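Local structure of cell division control protein 4 (Saccharomyces cerevisiae, 3V7D) at residues 169-174 with 216-221; 229-234 with 295-300. The protein recognises phosphorylated target proteins such as the CDK inhibitor Sic1 as the substrate-binding subunit of an SCF E3 ubiquitin ligase. The protein carries 1 engineered substitution. One frame throughout, in Å; residues are numbered along the deposited sequence.

In the fold
Both contacts lie in the WD40 propeller, the part of this F-box protein that recognises substrates, and both join successive blades. Contact 1 runs between WD repeats 2 and 3, and contact 2 between the blade of WD repeat 3 and that of WD repeat 4. Their centres are about 13 Å apart, at about 15 and 22 Å from the centre of the chain. Strands 218-224 and 229-233, neighbours in one antiparallel sheet, connect them: the backbones probably hydrogen-bond from Leu234 N to Lys218 O (2.9 Å), and Val221 CG1 packs on Leu229 CD2 at 3.8 Å. The blade thus meets a polar, watered junction on one side and an apolar seam on the other.

Contact 1 of 2, residues 169-174 with 216-221; sequences KYAHGG and NIKYIV
Lys218 reaches from the start of strand 218-224 to Ala171 and His172 at the turn of the preceding blade of the WD40 propeller. The contact is small and lies at the surface; the two backbones stay well apart, with CA atoms of Ala171 and Lys218 8.7 Å from each other, so a side chain has to span the distance between blades. Lys218 does this with CG beside its own backbone N (chi1 -64°) and an extended chain beyond, which carries the ammonium group to the turn. CE passes His172 ND1 at 3.4 Å, and NZ stops 2.9 Å from the same ND1, approaching the imidazole obliquely. With CG between its backbone N and carbonyl carbon (chi1 65°), the His172 ring is turned so that ND1 lies beside NZ, while NE2 on the far end of the ring makes a weak hydrogen bond to Glu237.

NZ donates to a water at 2.7 Å, and the water in turn gives a weak hydrogen bond to Ala171 O, making a solvent bridge between side chain and backbone. Replacing Lys218 by an alanine is likely to cost the water its ammonium donor and leave a gap beside the His172 ring. Further along, Tyr219 and Ile220 continue the strand, paired through their backbones with Val212 and Trp232 of the flanking strands. Leu234 lies against Ala171, His172, Lys218 and Ile220, adding an apolar patch beside the polar junction. The facing turn is itself closed by Tyr170, whose OH accepts from Gly174 N at 2.9 Å, with an N-H...O angle of 157°.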
loop_
_atom_site.group_PDB
_atom_site.type_symbol
_atom_site.label_atom_id
_atom_site.label_comp_id
_atom_site.label_asym_id
_atom_site.label_seq_id
_atom_site.Cartn_x
_atom_site.Cartn_y
_atom_site.Cartn_z
ATOM N N LYS B 169 16.135 10.392 10.536
ATOM C CA LYS B 169 15.494 10.323 9.230
ATOM C C LYS B 169 16.486 9.901 8.161
ATOM O O LYS B 169 17.488 10.575 7.922
ATOM C CB LYS B 169 14.861 11.661 8.855
ATOM C CG LYS B 169 13.886 11.587 7.687
ATOM C CD LYS B 169 12.571 10.953 8.106
ATOM C CE LYS B 169 11.566 10.953 6.965
ATOM N NZ LYS B 169 10.184 10.611 7.430
ATOM N N TYR B 170 16.199 8.777 7.519
ATOM C CA TYR B 170 17.033 8.285 6.436
ATOM C C TYR B 170 16.700 9.048 5.160
ATOM O O TYR B 170 15.532 9.275 4.850
ATOM C CB TYR B 170 16.810 6.786 6.239
ATOM C CG TYR B 170 17.681 6.180 5.169
ATOM C CD1 TYR B 170 18.953 5.717 5.467
ATOM C CD2 TYR B 170 17.233 6.068 3.860
ATOM C CE1 TYR B 170 19.757 5.165 4.493
ATOM C CE2 TYR B 170 18.030 5.514 2.878
ATOM C CZ TYR B 170 19.291 5.064 3.201
ATOM O OH TYR B 170 20.092 4.511 2.231
ATOM N N ALA B 171 17.729 9.454 4.424
ATOM C CA ALA B 171 17.521 10.201 3.188
ATOM C C ALA B 171 17.596 9.290 1.965
ATOM O O ALA B 171 16.571 8.893 1.405
ATOM C CB ALA B 171 18.532 11.335 3.077
ATOM N N HIS B 172 18.821 8.960 1.567
ATOM C CA HIS B 172 19.081 8.133 0.395
ATOM C C HIS B 172 20.576 7.866 0.340
ATOM O O HIS B 172 21.367 8.657 0.855
ATOM C CB HIS B 172 18.667 8.863 -0.881
ATOM C CG HIS B 172 19.475 10.093 -1.155
ATOM N ND1 HIS B 172 19.183 11.318 -0.592
ATOM C CD2 HIS B 172 20.577 10.284 -1.919
ATOM C CE1 HIS B 172 20.064 12.212 -1.005
ATOM N NE2 HIS B 172 20.920 11.611 -1.811
ATOM N N GLY B 173 20.961 6.758 -0.282
ATOM C CA GLY B 173 22.365 6.451 -0.491
ATOM C C GLY B 173 23.196 6.399 0.776
ATOM O O GLY B 173 24.344 6.834 0.790
ATOM N N GLY B 174 22.614 5.868 1.847
ATOM C CA GLY B 174 23.330 5.717 3.099
ATOM C C GLY B 174 23.532 7.011 3.863
ATOM O O GLY B 174 24.365 7.081 4.763
ATOM N N ASN B 216 13.557 19.104 -7.006
ATOM C CA ASN B 216 14.808 18.340 -7.019
ATOM C C ASN B 216 15.876 18.875 -6.065
ATOM O O ASN B 216 17.053 18.919 -6.409
ATOM C CB ASN B 216 15.380 18.225 -8.441
ATOM C CG ASN B 216 14.722 17.119 -9.255
ATOM O OD1 ASN B 216 15.097 15.950 -9.150
ATOM N ND2 ASN B 216 13.742 17.486 -10.074
ATOM N N ILE B 217 15.458 19.298 -4.877
ATOM C CA ILE B 217 16.388 19.705 -3.824
ATOM C C ILE B 217 15.850 19.239 -2.472
ATOM O O ILE B 217 14.714 19.540 -2.117
ATOM C CB ILE B 217 16.599 21.242 -3.780
ATOM C CG1 ILE B 217 17.419 21.708 -4.989
ATOM C CG2 ILE B 217 17.264 21.652 -2.454
ATOM C CD1 ILE B 217 16.837 22.890 -5.701
ATOM N N LYS B 218 16.659 18.504 -1.717
ATOM C CA LYS B 218 16.222 18.004 -0.417
ATOM C C LYS B 218 16.487 19.010 0.703
ATOM O O LYS B 218 17.569 19.594 0.793
ATOM C CB LYS B 218 16.869 16.651 -0.106
ATOM C CG LYS B 218 16.455 15.535 -1.061
ATOM C CD LYS B 218 16.776 14.165 -0.484
ATOM C CE LYS B 218 16.348 13.045 -1.421
ATOM N NZ LYS B 218 16.288 11.725 -0.722
ATOM N N TYR B 219 15.475 19.214 1.541
ATOM C CA TYR B 219 15.574 20.114 2.682
ATOM C C TYR B 219 15.351 19.353 3.985
ATOM O O TYR B 219 14.540 18.428 4.044
ATOM C CB TYR B 219 14.536 21.236 2.579
ATOM C CG TYR B 219 14.683 22.130 1.366
ATOM C CD1 TYR B 219 14.089 21.792 0.156
ATOM C CD2 TYR B 219 15.404 23.320 1.433
ATOM C CE1 TYR B 219 14.216 22.604 -0.955
ATOM C CE2 TYR B 219 15.535 24.140 0.326
ATOM C CZ TYR B 219 14.940 23.777 -0.865
ATOM O OH TYR B 219 15.063 24.585 -1.974
ATOM N N ILE B 220 16.067 19.747 5.031
ATOM C CA ILE B 220 15.814 19.214 6.361
ATOM C C ILE B 220 14.978 20.210 7.157
ATOM O O ILE B 220 15.252 21.409 7.143
ATOM C CB ILE B 220 17.123 18.963 7.126
ATOM C CG1 ILE B 220 18.102 18.163 6.269
ATOM C CG2 ILE B 220 16.844 18.252 8.437
ATOM C CD1 ILE B 220 19.476 18.035 6.896
ATOM N N VAL B 221 13.954 19.712 7.840
ATOM C CA VAL B 221 13.120 20.541 8.702
ATOM C C VAL B 221 13.127 19.956 10.107
ATOM O O VAL B 221 12.749 18.802 10.301
ATOM C CB VAL B 221 11.670 20.597 8.195
ATOM C CG1 VAL B 221 10.876 21.644 8.967
ATOM C CG2 VAL B 221 11.642 20.896 6.709
HETATM O O HOH W 1 14.561 11.687 1.388
#

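Contact 2 of 2, residues 229-234 with 295-300; sequences LHVWKL and WDVAQM
Val231 and Met300 meet tip to tip between two consecutive blades of the WD40 propeller, the methyl CE of the methionine lying 3.6 Å from Val231 CG2 and the sulfur SD 3.8 Å from the same carbon. Met300 comes round to this position by bending twice, at chi2 (-62°) and chi3 (-71°), which swings the thioether over to strand 229-233. Val231 presents CG2 rather than CG1, and Val297 CG1 touches that branch as well, at 4.2 Å, so one methyl group serves both partners.

Two residues before Val231 and Val297, Leu229 and Trp295 cross obliquely: CD1 of the leucine approaches NE1 of the indole at 4.0 Å. That nitrogen has its polar partner in Ser285 OG, the serine-to-tryptophan bond familiar from WD repeats, of which Trp295 and Asp296 form the namesake dipeptide. Asp296 shapes the turn that delivers Met300: OD1 accepts from Ala298 N at 3.1 Å, nearly along the C-O axis, in an Asx turn, and from Gln299 N, which comes from above the carboxylate plane. Leu266 of strand 262-266 touches both Trp295 and Met300, joining the two pairs. With the Trp295 N-H bonded to Ser285, what meets across the seam is aliphatic, thioether and indole surface, consistent with these segments being held mainly by apolar packing, not by directional bonds.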
loop_
_atom_site.group_PDB
_atom_site.type_symbol
_atom_site.label_atom_id
_atom_site.label_comp_id
_atom_site.label_asym_id
_atom_site.label_seq_id
_atom_site.Cartn_x
_atom_site.Cartn_y
_atom_site.Cartn_z
ATOM N N LEU B 229 10.981 25.897 14.343
ATOM C CA LEU B 229 11.489 24.933 13.378
ATOM C C LEU B 229 12.596 25.583 12.553
ATOM O O LEU B 229 12.489 26.746 12.159
ATOM C CB LEU B 229 10.383 24.435 12.452
ATOM C CG LEU B 229 9.287 23.570 13.070
ATOM C CD1 LEU B 229 8.102 24.423 13.510
ATOM C CD2 LEU B 229 8.857 22.501 12.082
ATOM N N HIS B 230 13.665 24.834 12.305
ATOM C CA HIS B 230 14.742 25.311 11.452
ATOM C C HIS B 230 14.704 24.571 10.126
ATOM O O HIS B 230 14.417 23.375 10.086
ATOM C CB HIS B 230 16.099 25.106 12.128
ATOM C CG HIS B 230 16.419 26.125 13.177
ATOM N ND1 HIS B 230 15.487 26.578 14.087
ATOM C CD2 HIS B 230 17.573 26.775 13.466
ATOM C CE1 HIS B 230 16.054 27.462 14.889
ATOM N NE2 HIS B 230 17.319 27.599 14.534
ATOM N N VAL B 231 14.981 25.280 9.038
ATOM C CA VAL B 231 15.031 24.655 7.720
ATOM C C VAL B 231 16.464 24.665 7.182
ATOM O O VAL B 231 17.152 25.685 7.238
ATOM C CB VAL B 231 14.063 25.332 6.720
ATOM C CG1 VAL B 231 14.100 24.619 5.376
ATOM C CG2 VAL B 231 12.642 25.342 7.275
ATOM N N TRP B 232 16.918 23.519 6.683
ATOM C CA TRP B 232 18.270 23.397 6.154
ATOM C C TRP B 232 18.272 22.629 4.840
ATOM O O TRP B 232 17.459 21.725 4.642
ATOM C CB TRP B 232 19.202 22.678 7.136
ATOM C CG TRP B 232 18.831 22.765 8.581
ATOM C CD1 TRP B 232 17.783 22.148 9.202
ATOM C CD2 TRP B 232 19.542 23.468 9.602
ATOM N NE1 TRP B 232 17.783 22.448 10.544
ATOM C CE2 TRP B 232 18.860 23.260 10.815
ATOM C CE3 TRP B 232 20.687 24.272 9.608
ATOM C CZ2 TRP B 232 19.281 23.817 12.020
ATOM C CZ3 TRP B 232 21.106 24.830 10.805
ATOM C CH2 TRP B 232 20.405 24.601 11.992
ATOM N N LYS B 233 19.188 22.986 3.944
ATOM C CA LYS B 233 19.416 22.192 2.745
ATOM C C LYS B 233 20.239 20.961 3.105
ATOM O O LYS B 233 21.177 21.050 3.894
ATOM C CB LYS B 233 20.131 23.014 1.671
ATOM C CG LYS B 233 19.277 24.124 1.078
ATOM C CD LYS B 233 20.007 24.868 -0.025
ATOM C CE LYS B 233 21.176 25.659 0.530
ATOM N NZ LYS B 233 20.726 26.777 1.404
ATOM N N LEU B 234 19.870 19.811 2.543
ATOM C CA LEU B 234 20.644 18.586 2.725
ATOM C C LEU B 234 21.843 18.604 1.785
ATOM O O LEU B 234 21.677 18.673 0.569
ATOM C CB LEU B 234 19.783 17.352 2.444
ATOM C CG LEU B 234 20.476 15.992 2.582
ATOM C CD1 LEU B 234 20.807 15.692 4.037
ATOM C CD2 LEU B 234 19.625 14.880 1.979
ATOM N N TRP B 295 3.254 25.241 6.942
ATOM C CA TRP B 295 4.300 26.131 6.452
ATOM C C TRP B 295 4.556 25.960 4.959
ATOM O O TRP B 295 4.298 24.900 4.388
ATOM C CB TRP B 295 5.608 25.882 7.203
ATOM C CG TRP B 295 5.505 25.938 8.698
ATOM C CD1 TRP B 295 5.280 24.889 9.545
ATOM C CD2 TRP B 295 5.654 27.097 9.527
ATOM N NE1 TRP B 295 5.269 25.327 10.847
ATOM C CE2 TRP B 295 5.500 26.678 10.863
ATOM C CE3 TRP B 295 5.894 28.449 9.268
ATOM C CZ2 TRP B 295 5.574 27.563 11.936
ATOM C CZ3 TRP B 295 5.971 29.327 10.335
ATOM C CH2 TRP B 295 5.809 28.881 11.651
ATOM N N ASP B 296 5.074 27.016 4.339
ATOM C CA ASP B 296 5.570 26.956 2.970
ATOM C C ASP B 296 7.073 27.201 3.027
ATOM O O ASP B 296 7.521 28.346 3.060
ATOM C CB ASP B 296 4.886 28.018 2.104
ATOM C CG ASP B 296 5.206 27.871 0.621
ATOM O OD1 ASP B 296 6.365 27.569 0.271
ATOM O OD2 ASP B 296 4.288 28.067 -0.202
ATOM N N VAL B 297 7.848 26.123 3.034
ATOM C CA VAL B 297 9.287 26.222 3.246
ATOM C C VAL B 297 10.037 26.769 2.036
ATOM O O VAL B 297 11.249 26.967 2.087
ATOM C CB VAL B 297 9.888 24.869 3.652
ATOM C CG1 VAL B 297 9.260 24.389 4.950
ATOM C CG2 VAL B 297 9.689 23.848 2.541
ATOM N N ALA B 298 9.316 27.007 0.945
ATOM C CA ALA B 298 9.899 27.680 -0.206
ATOM C C ALA B 298 9.873 29.183 0.039
ATOM O O ALA B 298 10.810 29.901 -0.312
ATOM C CB ALA B 298 9.136 27.332 -1.473
ATOM N N GLN B 299 8.791 29.648 0.655
ATOM C CA GLN B 299 8.630 31.062 0.966
ATOM C C GLN B 299 9.004 31.348 2.415
ATOM O O GLN B 299 9.147 32.506 2.806
ATOM C CB GLN B 299 7.187 31.503 0.716
ATOM C CG GLN B 299 6.736 31.397 -0.730
ATOM C CD GLN B 299 5.317 31.893 -0.931
ATOM O OE1 GLN B 299 4.546 32.008 0.023
ATOM N NE2 GLN B 299 4.967 32.197 -2.175
ATOM N N MET B 300 9.164 30.285 3.200
ATOM C CA MET B 300 9.413 30.401 4.634
ATOM C C MET B 300 8.340 31.254 5.299
ATOM O O MET B 300 8.642 32.183 6.048
ATOM C CB MET B 300 10.808 30.968 4.908
ATOM C CG MET B 300 11.936 30.090 4.392
ATOM S SD MET B 300 11.964 28.470 5.186
ATOM C CE MET B 300 12.517 28.918 6.831
#